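PDB 2DKN: 3-alpha-hydroxysteroid dehydrogenase, which catalyses the NAD-dependent, reversible oxidation of the 3-alpha-hydroxyl group of steroids, as a Rossmann-fold enzyme of the short-chain dehydrogenase family. Local coordinates for residues P107-I115 with G175-G184; R205-R213 with D243-R251. All blocks are in the same frame, centred on the assembly; numbering follows the deposited sequence.

How the contacts relate
Contact 1 pairs strands 108-112 and 177-183, neighbours in the seven-stranded parallel sheet, its centre about 7 Å from the centre of the chain. Contact 2 packs the loop after helix 201-205 against the turn and helix 246-250 that follow strand 239-242, the next strand beyond 177-183. Their centres are about 20 Å apart, and along the chain contact 1 closes before contact 2 opens. They nevertheless touch: Ile-115 CD1 packs against Asp-243 OD2 at 3.5 Å and Met-246 CB at 3.6 Å. The C-terminal ends of the sheet strands, where NADH binds, are thus in continuous packing with the more peripheral turn and helix facing the second subunit.

Contact 1. Residues P107-I115 with G175-G184; sequences PAAVIVGSI and GVRLNVVAPG. With NAI (1,4-dihydronicotinamide adenine dinucleotide), chain C.
With CG1 anti to its N (chi1 -179°), Val-110 turns this methyl to Val-181 CG2, itself anti to the carbonyl carbon, at 3.8 Å; the strand register puts both on one face. They belong to adjacent parallel strands, 108-112 and 177-183, of the Rossmann fold, linked by a mainly helical crossover. Backbone bonds alternate across the pair from Arg-177 N to Pro-107 O up to Gly-113 N to Val-181 O, and Ile-115 N to Pro-183 O (3.0 Å) continues the link past the end of strand 108-112. On the face of Val-110, Ala-108 CB sits over one face of the Arg-177 guanidinium, off-centre, 3.7 Å from NH2; the polar end of Arg-177 is held by the carbonyls of Ile-235 and Leu-227. A water bridges Ala-109 O and Asn-179 ND2, whose amide also bonds Ser-238 and Ile-235. On the other face Leu-178 CD1 lies 3.7 Å from Ala-109 CB and more loosely touches Ile-111 CG1, beneath helix 79-102. Toward the C-terminal ends the pair turns into the coenzyme site. Val-112 CG1 touches both Pro-183 CG and the nicotinamide ribose, and the Pro-183 ring packs on the nicotinamide. Ser-114 OG, which bonds Ala-116 N, is 3.5 Å from NAI C5N, and Lys-157 bonds both Val-112 O and the coenzyme. Backbone carbonyls also line the ring: Gly-113 O is 3.2 Å from NAI C6N, and Gly-184 O is 3.1 Å from NAI C4N, the hydride-carrying carbon.

Contact 2. Residues R205-R213 with D243-R251; sequences RRFVAPLGR and DGGMDALMR
Leu-211 N donates to Gly-244 O at 3.0 Å, in the carbonyl plane and with an N-H...O angle of 149°, joining a type I turn (Ala-209 to Gly-212) to a type I' turn (Asp-243 to Met-246) that leads into helix 246-250. The loop between helices 201-205 and 217-228 thereby meets the turn after strand 239-242, the last strand of the sheet. The Pro-210 ring lies against this turn: CD is 3.4 Å from both Gly-244 O and Gly-245 C, and CG reaches Leu-249 CB at 4.0 Å. Losing CG and CD to an alanine here would probably open a gap over the Gly-245 peptide and leave Leu-249 CB without its partner on the loop. The approach depends on the glycines, since a CB on Gly-244 would press on Ala-209 and Leu-211, and one on Gly-245 would run into Pro-210 CG; both also have positive phi. Ala-209 CB fits in beside Asp-243 O at 3.3 Å. Met-246 starts with CG anti to its N (chi1 -170°), then bends at chi2 and chi3, which carries CE to the loop backbone, 3.5 Å from Phe-207 O. The Met-250 methyl meets Phe-207 CD1 obliquely. Within the turn Asp-243 OD1 accepts from Gly-245 N, an Asx turn, and OD2 takes Asp-247 N at 2.8 Å; both donors come from above the carboxylate plane. Asp-247 OD1 in turn uses its syn lone pair for Arg-251 NE. Asp-247 OD2 pairs with Arg-165 of the second subunit, and Arg-251 NH2 with the C-terminal carboxylate (OXT) of Phe-255 of that subunit. With a single direct hydrogen bond and otherwise van der Waals packing of apolar groups on each other and on backbone carbonyls, the loop probably holds to the turn and helix mainly by close fit, whereas the charged groups brace the turn and helix internally and tie them to the other subunit.

Contact 1. Residues P107-I115 with G175-G184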
ATOM      1  N   PRO A 107     -12.710 -11.262   9.666  1.00  9.35           N
ATOM      2  CA  PRO A 107     -12.493  -9.972  10.319  1.00  7.63           C
ATOM      3  C   PRO A 107     -11.164  -9.335   9.919  1.00  7.96           C
ATOM      4  O   PRO A 107     -10.179 -10.045   9.610  1.00  6.53           O
ATOM      5  CB  PRO A 107     -12.446 -10.331  11.797  1.00  7.97           C
ATOM      6  CG  PRO A 107     -11.922 -11.778  11.825  1.00  7.87           C
ATOM      7  CD  PRO A 107     -12.511 -12.409  10.570  1.00  8.65           C
ATOM      8  N   ALA A 108     -11.122  -8.010   9.976  1.00  6.57           N
ATOM      9  CA  ALA A 108      -9.917  -7.306   9.553  1.00  6.75           C
ATOM     10  C   ALA A 108      -9.899  -5.953  10.236  1.00  6.97           C
ATOM     11  O   ALA A 108     -10.947  -5.408  10.568  1.00  7.00           O
ATOM     12  CB  ALA A 108      -9.946  -7.119   8.051  1.00  5.24           C
ATOM     13  N   ALA A 109      -8.698  -5.415  10.420  1.00  7.18           N
ATOM     14  CA  ALA A 109      -8.536  -4.103  11.045  1.00  6.80           C
ATOM     15  C   ALA A 109      -7.570  -3.265  10.205  1.00  5.23           C
ATOM     16  O   ALA A 109      -6.698  -3.809   9.513  1.00  4.58           O
ATOM     17  CB  ALA A 109      -8.035  -4.246  12.492  1.00  5.93           C
ATOM     18  N   VAL A 110      -7.756  -1.943  10.234  1.00  5.22           N
ATOM     19  CA  VAL A 110      -6.844  -1.027   9.546  1.00  3.91           C
ATOM     20  C   VAL A 110      -6.478   0.132  10.469  1.00  5.63           C
ATOM     21  O   VAL A 110      -7.354   0.728  11.137  1.00  6.00           O
ATOM     22  CB  VAL A 110      -7.445  -0.459   8.217  1.00  3.39           C
ATOM     23  CG1 VAL A 110      -6.458   0.472   7.511  1.00  2.79           C
ATOM     24  CG2 VAL A 110      -7.814  -1.607   7.258  1.00  4.13           C
ATOM     25  N   ILE A 111      -5.176   0.413  10.525  1.00  4.61           N
ATOM     26  CA  ILE A 111      -4.692   1.602  11.216  1.00  5.53           C
ATOM     27  C   ILE A 111      -4.415   2.661  10.163  1.00  4.93           C
ATOM     28  O   ILE A 111      -3.799   2.371   9.131  1.00  5.27           O
ATOM     29  CB  ILE A 111      -3.400   1.289  11.966  1.00  6.24           C
ATOM     30  CG1 ILE A 111      -3.676   0.264  13.080  1.00  7.47           C
ATOM     31  CG2 ILE A 111      -2.743   2.567  12.549  1.00  6.68           C
ATOM     32  CD1 ILE A 111      -2.369  -0.281  13.691  1.00  8.34           C
ATOM     33  N   VAL A 112      -4.873   3.880  10.413  1.00  5.63           N
ATOM     34  CA  VAL A 112      -4.501   4.998   9.540  1.00  6.74           C
ATOM     35  C   VAL A 112      -3.206   5.610  10.067  1.00  7.44           C
ATOM     36  O   VAL A 112      -3.199   6.290  11.103  1.00  7.41           O
ATOM     37  CB  VAL A 112      -5.605   6.058   9.424  1.00  8.08           C
ATOM     38  CG1 VAL A 112      -5.158   7.194   8.460  1.00  7.38           C
ATOM     39  CG2 VAL A 112      -6.894   5.403   8.903  1.00  8.53           C
ATOM     40  N   GLY A 113      -2.120   5.314   9.369  1.00  7.61           N
ATOM     41  CA  GLY A 113      -0.802   5.858   9.692  1.00  7.25           C
ATOM     42  C   GLY A 113      -0.580   7.207   9.026  1.00  6.35           C
ATOM     43  O   GLY A 113      -1.432   8.110   9.099  1.00  7.39           O
ATOM     44  N   SER A 114       0.583   7.352   8.399  1.00  7.60           N
ATOM     45  CA  SER A 114       0.984   8.600   7.746  1.00  7.92           C
ATOM     46  C   SER A 114       2.321   8.433   7.060  1.00  7.49           C
ATOM     47  O   SER A 114       3.195   7.703   7.545  1.00  7.14           O
ATOM     48  CB  SER A 114       1.116   9.730   8.780  1.00  8.00           C
ATOM     49  OG  SER A 114       1.519  10.934   8.134  1.00  7.67           O
ATOM     50  N   ILE A 115       2.492   9.131   5.935  1.00  7.72           N
ATOM     51  CA  ILE A 115       3.770   9.214   5.273  1.00  8.93           C
ATOM     52  C   ILE A 115       4.788   9.861   6.233  1.00  9.36           C
ATOM     53  O   ILE A 115       5.986   9.662   6.079  1.00  9.18           O
ATOM     54  CB  ILE A 115       3.626  10.019   3.935  1.00 10.35           C
ATOM     55  CG1 ILE A 115       4.880   9.966   3.084  1.00 11.90           C
ATOM     56  CG2 ILE A 115       3.227  11.425   4.191  1.00 11.86           C
ATOM     57  CD1 ILE A 115       4.618  10.477   1.668  1.00 12.04           C
ATOM     58  N   GLY A 175      -6.976 -14.956  13.612  1.00 10.63           N
ATOM     59  CA  GLY A 175      -7.719 -15.078  12.364  1.00  9.98           C
ATOM     60  C   GLY A 175      -8.160 -13.720  11.849  1.00  9.64           C
ATOM     61  O   GLY A 175      -9.131 -13.611  11.102  1.00  9.93           O
ATOM     62  N   VAL A 176      -7.435 -12.679  12.260  1.00  8.16           N
ATOM     63  CA  VAL A 176      -7.828 -11.306  11.936  1.00  6.86           C
ATOM     64  C   VAL A 176      -6.684 -10.656  11.155  1.00  7.60           C
ATOM     65  O   VAL A 176      -5.546 -10.668  11.620  1.00  8.76           O
ATOM     66  CB  VAL A 176      -8.078 -10.465  13.218  1.00  6.19           C
ATOM     67  CG1 VAL A 176      -8.509  -9.028  12.849  1.00  5.92           C
ATOM     68  CG2 VAL A 176      -9.127 -11.105  14.117  1.00  7.18           C
ATOM     69  N   ARG A 177      -6.962 -10.093   9.985  1.00  7.19           N
ATOM     70  CA  ARG A 177      -5.901  -9.386   9.261  1.00  6.16           C
ATOM     71  C   ARG A 177      -5.735  -7.983   9.836  1.00  5.97           C
ATOM     72  O   ARG A 177      -6.697  -7.387  10.345  1.00  5.51           O
ATOM     73  CB  ARG A 177      -6.204  -9.314   7.747  1.00  7.42           C
ATOM     74  CG  ARG A 177      -6.243 -10.691   7.082  1.00  7.20           C
ATOM     75  CD  ARG A 177      -6.488 -10.611   5.576  1.00  7.66           C
ATOM     76  NE  ARG A 177      -7.802 -10.030   5.272  1.00  8.15           N
ATOM     77  CZ  ARG A 177      -8.000  -8.761   4.913  1.00  9.09           C
ATOM     78  NH1 ARG A 177      -6.972  -7.896   4.806  1.00  7.87           N
ATOM     79  NH2 ARG A 177      -9.239  -8.354   4.664  1.00  8.95           N
ATOM     80  N   LEU A 178      -4.520  -7.455   9.759  1.00  4.71           N
ATOM     81  CA  LEU A 178      -4.261  -6.102  10.258  1.00  5.15           C
ATOM     82  C   LEU A 178      -3.277  -5.423   9.320  1.00  4.52           C
ATOM     83  O   LEU A 178      -2.161  -5.926   9.108  1.00  4.96           O
ATOM     84  CB  LEU A 178      -3.658  -6.160  11.672  1.00  5.06           C
ATOM     85  CG  LEU A 178      -3.172  -4.815  12.211  1.00  5.40           C
ATOM     86  CD1 LEU A 178      -4.318  -3.801  12.356  1.00  5.53           C
ATOM     87  CD2 LEU A 178      -2.452  -5.026  13.555  1.00  6.05           C
ATOM     88  N   ASN A 179      -3.683  -4.282   8.771  1.00  4.17           N
ATOM     89  CA  ASN A 179      -2.881  -3.556   7.807  1.00  3.30           C
ATOM     90  C   ASN A 179      -2.855  -2.080   8.161  1.00  4.43           C
ATOM     91  O   ASN A 179      -3.636  -1.627   8.994  1.00  5.36           O
ATOM     92  CB  ASN A 179      -3.453  -3.759   6.400  1.00  4.24           C
ATOM     93  CG  ASN A 179      -3.308  -5.197   5.933  1.00  4.19           C
ATOM     94  OD1 ASN A 179      -2.207  -5.649   5.625  1.00  4.74           O
ATOM     95  ND2 ASN A 179      -4.397  -5.925   5.916  1.00  4.35           N
ATOM     96  N   VAL A 180      -1.955  -1.334   7.543  1.00  4.88           N
ATOM     97  CA  VAL A 180      -1.874   0.118   7.752  1.00  6.13           C
ATOM     98  C   VAL A 180      -2.053   0.833   6.424  1.00  5.41           C
ATOM     99  O   VAL A 180      -1.511   0.390   5.412  1.00  5.28           O
ATOM    100  CB  VAL A 180      -0.484   0.496   8.295  1.00  6.42           C
ATOM    101  CG1 VAL A 180      -0.357   2.025   8.498  1.00  8.66           C
ATOM    102  CG2 VAL A 180      -0.177  -0.269   9.591  1.00  7.99           C
ATOM    103  N   VAL A 181      -2.839   1.910   6.426  1.00  5.00           N
ATOM    104  CA  VAL A 181      -2.901   2.815   5.279  1.00  6.13           C
ATOM    105  C   VAL A 181      -2.108   4.051   5.654  1.00  6.35           C
ATOM    106  O   VAL A 181      -2.272   4.592   6.746  1.00  7.41           O
ATOM    107  CB  VAL A 181      -4.375   3.139   4.901  1.00  6.81           C
ATOM    108  CG1 VAL A 181      -4.451   4.278   3.951  1.00  9.50           C
ATOM    109  CG2 VAL A 181      -5.018   1.886   4.261  1.00  7.13           C
ATOM    110  N   ALA A 182      -1.231   4.478   4.758  1.00  5.76           N
ATOM    111  CA  ALA A 182      -0.372   5.625   5.015  1.00  6.68           C
ATOM    112  C   ALA A 182      -0.666   6.746   4.017  1.00  7.04           C
ATOM    113  O   ALA A 182      -0.121   6.777   2.895  1.00  6.88           O
ATOM    114  CB  ALA A 182       1.104   5.211   4.976  1.00  6.08           C
ATOM    115  N   PRO A 183      -1.559   7.660   4.406  1.00  8.27           N
ATOM    116  CA  PRO A 183      -1.898   8.772   3.513  1.00  8.79           C
ATOM    117  C   PRO A 183      -0.769   9.795   3.428  1.00  9.47           C
ATOM    118  O   PRO A 183       0.027   9.929   4.362  1.00  8.63           O
ATOM    119  CB  PRO A 183      -3.134   9.416   4.181  1.00  9.38           C
ATOM    120  CG  PRO A 183      -3.593   8.440   5.233  1.00 10.08           C
ATOM    121  CD  PRO A 183      -2.347   7.673   5.652  1.00  9.25           C
ATOM    122  N   GLY A 184      -0.693  10.477   2.285  1.00  9.38           N
ATOM    123  CA  GLY A 184       0.090  11.688   2.163  1.00 11.67           C
ATOM    124  C   GLY A 184      -0.961  12.751   2.450  1.00 14.02           C
ATOM    125  O   GLY A 184      -1.899  12.505   3.214  1.00 16.74           O
TER
HETATM  126  PA  NAI C4000      -9.735  15.070  10.981  1.00  9.54           P
HETATM  127  O1A NAI C4000      -9.310  16.006  12.037  1.00  9.77           O
HETATM  128  O2A NAI C4000     -10.682  15.570   9.959  1.00  8.48           O
HETATM  129  O5B NAI C4000     -10.383  13.766  11.649  1.00  9.71           O
HETATM  130  C5B NAI C4000      -9.797  13.159  12.764  1.00  9.96           C
HETATM  131  C4B NAI C4000     -10.923  12.779  13.716  1.00  8.82           C
HETATM  132  O4B NAI C4000     -10.279  12.172  14.820  1.00  9.49           O
HETATM  133  C3B NAI C4000     -11.708  13.986  14.226  1.00  9.08           C
HETATM  134  O3B NAI C4000     -13.103  13.763  14.156  1.00  8.38           O
HETATM  135  C2B NAI C4000     -11.279  14.033  15.682  1.00  8.70           C
HETATM  136  O2B NAI C4000     -12.245  14.572  16.557  1.00  7.34           O
HETATM  137  C1B NAI C4000     -10.935  12.571  15.984  1.00  8.05           C
HETATM  138  N9A NAI C4000     -10.081  12.598  17.180  1.00  7.59           N
HETATM  139  C8A NAI C4000      -8.907  13.301  17.364  1.00  7.93           C
HETATM  140  N7A NAI C4000      -8.511  13.105  18.647  1.00  7.70           N
HETATM  141  C5A NAI C4000      -9.426  12.314  19.281  1.00  7.61           C
HETATM  142  C6A NAI C4000      -9.538  11.815  20.584  1.00  8.17           C
HETATM  143  N6A NAI C4000      -8.723  12.204  21.587  1.00  9.12           N
HETATM  144  N1A NAI C4000     -10.621  11.016  20.896  1.00  7.92           N
HETATM  145  C2A NAI C4000     -11.583  10.715  19.957  1.00  7.95           C
HETATM  146  N3A NAI C4000     -11.481  11.206  18.675  1.00  6.84           N
HETATM  147  C4A NAI C4000     -10.420  12.003  18.353  1.00  7.69           C
HETATM  148  O3  NAI C4000      -8.361  14.543  10.342  1.00 10.14           O
HETATM  149  PN  NAI C4000      -8.151  13.431   9.195  1.00  9.41           P
HETATM  150  O1N NAI C4000      -9.411  12.779   8.801  1.00  9.97           O
HETATM  151  O2N NAI C4000      -7.346  14.080   8.144  1.00  9.76           O
HETATM  152  O5D NAI C4000      -7.218  12.401   9.997  1.00  9.51           O
HETATM  153  C5D NAI C4000      -7.571  11.030  10.121  1.00  7.74           C
HETATM  154  C4D NAI C4000      -6.267  10.266  10.316  1.00  7.85           C
HETATM  155  O4D NAI C4000      -5.492  10.417   9.132  1.00  7.19           O
HETATM  156  C3D NAI C4000      -5.412  10.802  11.461  1.00  7.92           C
HETATM  157  O3D NAI C4000      -4.833   9.686  12.126  1.00  7.42           O
HETATM  158  C2D NAI C4000      -4.289  11.542  10.736  1.00  8.05           C
HETATM  159  O2D NAI C4000      -3.099  11.514  11.476  1.00  8.01           O
HETATM  160  C1D NAI C4000      -4.153  10.716   9.465  1.00  8.55           C
HETATM  161  N1N NAI C4000      -3.480  11.448   8.358  1.00  8.49           N
HETATM  162  C2N NAI C4000      -4.041  12.589   7.857  1.00  8.47           C
HETATM  163  C3N NAI C4000      -3.414  13.263   6.820  1.00  9.57           C
HETATM  164  C7N NAI C4000      -4.058  14.489   6.223  1.00  8.97           C
HETATM  165  O7N NAI C4000      -3.291  15.178   5.298  1.00 10.32           O
HETATM  166  N7N NAI C4000      -5.303  14.874   6.564  1.00  9.12           N
HETATM  167  C4N NAI C4000      -2.211  12.770   6.278  1.00 10.56           C
HETATM  168  C5N NAI C4000      -1.670  11.569   6.782  1.00 10.10           C
HETATM  169  C6N NAI C4000      -2.322  10.928   7.826  1.00  9.94           C
HETATM  170  O   HOH W   1      -9.832 -12.469   8.400  1.00 15.24           O
HETATM  171  O   HOH W   2      -6.866  -4.948   6.878  1.00  5.88           O

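Contact 2. Residues R205-R213 with D243-R251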
ATOM      1  N   ARG A 205       3.214  23.261   2.951  1.00 21.82           N
ATOM      2  CA  ARG A 205       2.890  23.700   1.589  1.00 21.82           C
ATOM      3  C   ARG A 205       4.087  23.542   0.635  1.00 22.24           C
ATOM      4  O   ARG A 205       3.937  23.695  -0.557  1.00 21.29           O
ATOM      5  CB  ARG A 205       2.403  25.168   1.569  1.00 21.74           C
ATOM      6  CG  ARG A 205       0.879  25.397   1.796  1.00 22.97           C
ATOM      7  CD  ARG A 205       0.287  26.542   0.869  1.00 23.16           C
ATOM      8  NE  ARG A 205      -1.001  27.115   1.345  1.00 22.69           N
ATOM      9  CZ  ARG A 205      -1.164  27.515   2.600  1.00 21.60           C
ATOM     10  NH1 ARG A 205      -2.310  28.047   3.028  1.00 20.79           N
ATOM     11  NH2 ARG A 205      -0.141  27.370   3.430  1.00 21.23           N
ATOM     12  N   ARG A 206       5.263  23.228   1.176  1.00 23.15           N
ATOM     13  CA  ARG A 206       6.515  23.249   0.399  1.00 24.58           C
ATOM     14  C   ARG A 206       6.537  22.409  -0.896  1.00 25.10           C
ATOM     15  O   ARG A 206       7.017  22.901  -1.921  1.00 25.70           O
ATOM     16  CB  ARG A 206       7.717  22.912   1.296  1.00 26.05           C
ATOM     17  CG  ARG A 206       9.000  22.620   0.530  1.00 27.84           C
ATOM     18  CD  ARG A 206      10.272  22.933   1.312  1.00 29.20           C
ATOM     19  NE  ARG A 206      10.025  23.397   2.670  1.00 30.45           N
ATOM     20  CZ  ARG A 206      10.805  23.101   3.702  1.00 31.50           C
ATOM     21  NH1 ARG A 206      11.862  22.310   3.526  1.00 31.83           N
ATOM     22  NH2 ARG A 206      10.514  23.567   4.913  1.00 31.71           N
ATOM     23  N   PHE A 207       6.044  21.164  -0.847  1.00 23.87           N
ATOM     24  CA  PHE A 207       6.084  20.249  -1.998  1.00 24.52           C
ATOM     25  C   PHE A 207       4.749  19.502  -2.185  1.00 23.18           C
ATOM     26  O   PHE A 207       4.168  19.020  -1.220  1.00 22.91           O
ATOM     27  CB  PHE A 207       7.172  19.170  -1.814  1.00 26.80           C
ATOM     28  CG  PHE A 207       8.576  19.701  -1.619  1.00 27.70           C
ATOM     29  CD1 PHE A 207       9.283  19.392  -0.456  1.00 28.12           C
ATOM     30  CD2 PHE A 207       9.204  20.462  -2.607  1.00 28.12           C
ATOM     31  CE1 PHE A 207      10.576  19.855  -0.260  1.00 28.27           C
ATOM     32  CE2 PHE A 207      10.514  20.942  -2.431  1.00 28.33           C
ATOM     33  CZ  PHE A 207      11.203  20.633  -1.251  1.00 28.25           C
ATOM     34  N   VAL A 208       4.307  19.342  -3.434  1.00 20.85           N
ATOM     35  CA  VAL A 208       3.055  18.640  -3.717  1.00 19.02           C
ATOM     36  C   VAL A 208       3.391  17.244  -4.260  1.00 17.99           C
ATOM     37  O   VAL A 208       4.481  17.040  -4.804  1.00 17.58           O
ATOM     38  CB  VAL A 208       2.210  19.447  -4.718  1.00 20.13           C
ATOM     39  CG1 VAL A 208       0.911  18.733  -5.095  1.00 19.19           C
ATOM     40  CG2 VAL A 208       1.881  20.798  -4.117  1.00 21.66           C
ATOM     41  N   ALA A 209       2.486  16.284  -4.087  1.00 15.27           N
ATOM     42  CA  ALA A 209       2.745  14.928  -4.591  1.00 14.09           C
ATOM     43  C   ALA A 209       2.763  14.907  -6.125  1.00 11.71           C
ATOM     44  O   ALA A 209       2.195  15.797  -6.766  1.00 11.74           O
ATOM     45  CB  ALA A 209       1.689  13.955  -4.073  1.00 14.42           C
ATOM     46  N   PRO A 210       3.436  13.902  -6.726  1.00 10.03           N
ATOM     47  CA  PRO A 210       3.421  13.760  -8.193  1.00  9.16           C
ATOM     48  C   PRO A 210       2.060  13.895  -8.895  1.00  9.45           C
ATOM     49  O   PRO A 210       1.989  14.479  -9.986  1.00  8.67           O
ATOM     50  CB  PRO A 210       4.025  12.368  -8.402  1.00  8.76           C
ATOM     51  CG  PRO A 210       5.076  12.291  -7.285  1.00  7.61           C
ATOM     52  CD  PRO A 210       4.356  12.934  -6.089  1.00  8.87           C
ATOM     53  N   LEU A 211       0.984  13.382  -8.287  1.00 10.11           N
ATOM     54  CA  LEU A 211      -0.356  13.524  -8.856  1.00 10.92           C
ATOM     55  C   LEU A 211      -0.878  14.975  -8.896  1.00 11.80           C
ATOM     56  O   LEU A 211      -1.914  15.240  -9.496  1.00 10.31           O
ATOM     57  CB  LEU A 211      -1.369  12.636  -8.114  1.00 11.24           C
ATOM     58  CG  LEU A 211      -1.825  11.372  -8.872  1.00 13.81           C
ATOM     59  CD1 LEU A 211      -0.794  10.747  -9.807  1.00 12.22           C
ATOM     60  CD2 LEU A 211      -2.496  10.320  -7.992  1.00 11.56           C
ATOM     61  N   GLY A 212      -0.168  15.878  -8.236  1.00 12.02           N
ATOM     62  CA  GLY A 212      -0.395  17.314  -8.387  1.00 12.73           C
ATOM     63  C   GLY A 212      -1.530  17.905  -7.572  1.00 12.91           C
ATOM     64  O   GLY A 212      -1.963  19.023  -7.841  1.00 13.22           O
ATOM     65  N   ARG A 213      -1.986  17.175  -6.558  1.00 11.98           N
ATOM     66  CA  ARG A 213      -3.110  17.590  -5.734  1.00 11.96           C
ATOM     67  C   ARG A 213      -3.071  16.774  -4.453  1.00 11.82           C
ATOM     68  O   ARG A 213      -2.361  15.782  -4.376  1.00 10.51           O
ATOM     69  CB  ARG A 213      -4.426  17.315  -6.476  1.00 11.66           C
ATOM     70  CG  ARG A 213      -4.682  15.819  -6.782  1.00 11.93           C
ATOM     71  CD  ARG A 213      -6.015  15.584  -7.468  1.00 12.60           C
ATOM     72  NE  ARG A 213      -6.324  14.180  -7.771  1.00 13.88           N
ATOM     73  CZ  ARG A 213      -6.879  13.304  -6.920  1.00 13.86           C
ATOM     74  NH1 ARG A 213      -7.129  13.648  -5.664  1.00 12.73           N
ATOM     75  NH2 ARG A 213      -7.160  12.053  -7.330  1.00 13.12           N
ATOM     76  N   ASP A 243      -0.819   8.136  -1.386  1.00  6.56           N
ATOM     77  CA  ASP A 243      -0.162   9.439  -1.321  1.00  6.20           C
ATOM     78  C   ASP A 243       0.149  10.108  -2.669  1.00  7.39           C
ATOM     79  O   ASP A 243       0.945  11.045  -2.736  1.00  6.35           O
ATOM     80  CB  ASP A 243       1.132   9.239  -0.524  1.00  7.42           C
ATOM     81  CG  ASP A 243       2.191   8.435  -1.292  1.00  7.12           C
ATOM     82  OD1 ASP A 243       1.952   7.966  -2.432  1.00  7.74           O
ATOM     83  OD2 ASP A 243       3.264   8.254  -0.728  1.00  8.21           O
ATOM     84  N   GLY A 244      -0.485   9.647  -3.738  1.00  7.21           N
ATOM     85  CA  GLY A 244      -0.288  10.300  -5.033  1.00  7.18           C
ATOM     86  C   GLY A 244       1.146  10.273  -5.547  1.00  7.46           C
ATOM     87  O   GLY A 244       1.503  11.076  -6.415  1.00  8.16           O
ATOM     88  N   GLY A 245       1.957   9.336  -5.051  1.00  6.18           N
ATOM     89  CA  GLY A 245       3.339   9.178  -5.512  1.00  7.14           C
ATOM     90  C   GLY A 245       4.410   9.812  -4.632  1.00  7.49           C
ATOM     91  O   GLY A 245       5.599   9.720  -4.937  1.00  7.87           O
ATOM     92  N   MET A 246       4.001  10.431  -3.531  1.00  6.88           N
ATOM     93  CA  MET A 246       4.978  11.197  -2.710  1.00  6.47           C
ATOM     94  C   MET A 246       6.082  10.325  -2.149  1.00  6.51           C
ATOM     95  O   MET A 246       7.262  10.671  -2.233  1.00  6.71           O
ATOM     96  CB  MET A 246       4.286  11.979  -1.582  1.00  8.93           C
ATOM     97  CG  MET A 246       5.252  12.981  -0.885  1.00 10.07           C
ATOM     98  SD  MET A 246       5.877  14.172  -2.121  1.00 14.08           S
ATOM     99  CE  MET A 246       5.219  15.698  -1.505  1.00 15.56           C
ATOM    100  N   ASP A 247       5.732   9.176  -1.561  1.00  6.67           N
ATOM    101  CA  ASP A 247       6.774   8.321  -0.999  1.00  6.31           C
ATOM    102  C   ASP A 247       7.688   7.706  -2.072  1.00  6.78           C
ATOM    103  O   ASP A 247       8.889   7.580  -1.879  1.00  7.18           O
ATOM    104  CB  ASP A 247       6.140   7.191  -0.175  1.00  6.87           C
ATOM    105  CG  ASP A 247       7.163   6.273   0.412  1.00  6.99           C
ATOM    106  OD1 ASP A 247       7.931   6.750   1.279  1.00  8.80           O
ATOM    107  OD2 ASP A 247       7.174   5.083   0.029  1.00  8.25           O
ATOM    108  N   ALA A 248       7.118   7.309  -3.202  1.00  5.75           N
ATOM    109  CA  ALA A 248       7.941   6.808  -4.288  1.00  5.96           C
ATOM    110  C   ALA A 248       8.898   7.895  -4.775  1.00  7.16           C
ATOM    111  O   ALA A 248      10.026   7.587  -5.175  1.00  8.03           O
ATOM    112  CB  ALA A 248       7.066   6.326  -5.431  1.00  6.42           C
ATOM    113  N   LEU A 249       8.450   9.149  -4.781  1.00  8.57           N
ATOM    114  CA  LEU A 249       9.325  10.269  -5.191  1.00  9.84           C
ATOM    115  C   LEU A 249      10.455  10.489  -4.191  1.00 11.27           C
ATOM    116  O   LEU A 249      11.619  10.702  -4.575  1.00 11.69           O
ATOM    117  CB  LEU A 249       8.539  11.577  -5.359  1.00  9.68           C
ATOM    118  CG  LEU A 249       9.360  12.862  -5.694  1.00 10.88           C
ATOM    119  CD1 LEU A 249      10.118  12.690  -6.997  1.00 12.30           C
ATOM    120  CD2 LEU A 249       8.503  14.118  -5.724  1.00 10.79           C
ATOM    121  N   MET A 250      10.126  10.417  -2.914  1.00 11.36           N
ATOM    122  CA  MET A 250      11.095  10.807  -1.879  1.00 15.63           C
ATOM    123  C   MET A 250      11.980   9.655  -1.380  1.00 14.30           C
ATOM    124  O   MET A 250      13.042   9.893  -0.821  1.00 14.38           O
ATOM    125  CB  MET A 250      10.375  11.498  -0.727  1.00 17.74           C
ATOM    126  CG  MET A 250       9.876  12.897  -1.094  1.00 19.90           C
ATOM    127  SD  MET A 250       9.080  13.579   0.361  1.00 23.31           S
ATOM    128  CE  MET A 250       8.681  15.247  -0.146  1.00 22.77           C
ATOM    129  N   ARG A 251      11.539   8.414  -1.580  1.00 13.32           N
ATOM    130  CA  ARG A 251      12.301   7.244  -1.138  1.00 12.90           C
ATOM    131  C   ARG A 251      12.167   6.147  -2.190  1.00 13.07           C
ATOM    132  O   ARG A 251      11.602   5.092  -1.911  1.00 10.87           O
ATOM    133  CB  ARG A 251      11.774   6.704   0.201  1.00 14.08           C
ATOM    134  CG  ARG A 251      11.718   7.697   1.374  1.00 14.44           C
ATOM    135  CD  ARG A 251      11.392   6.958   2.707  1.00 14.72           C
ATOM    136  NE  ARG A 251      10.226   6.082   2.550  1.00 16.54           N
ATOM    137  CZ  ARG A 251       9.988   5.003   3.284  1.00 16.97           C
ATOM    138  NH1 ARG A 251      10.829   4.665   4.255  1.00 19.23           N
ATOM    139  NH2 ARG A 251       8.904   4.263   3.054  1.00 18.73           N
TER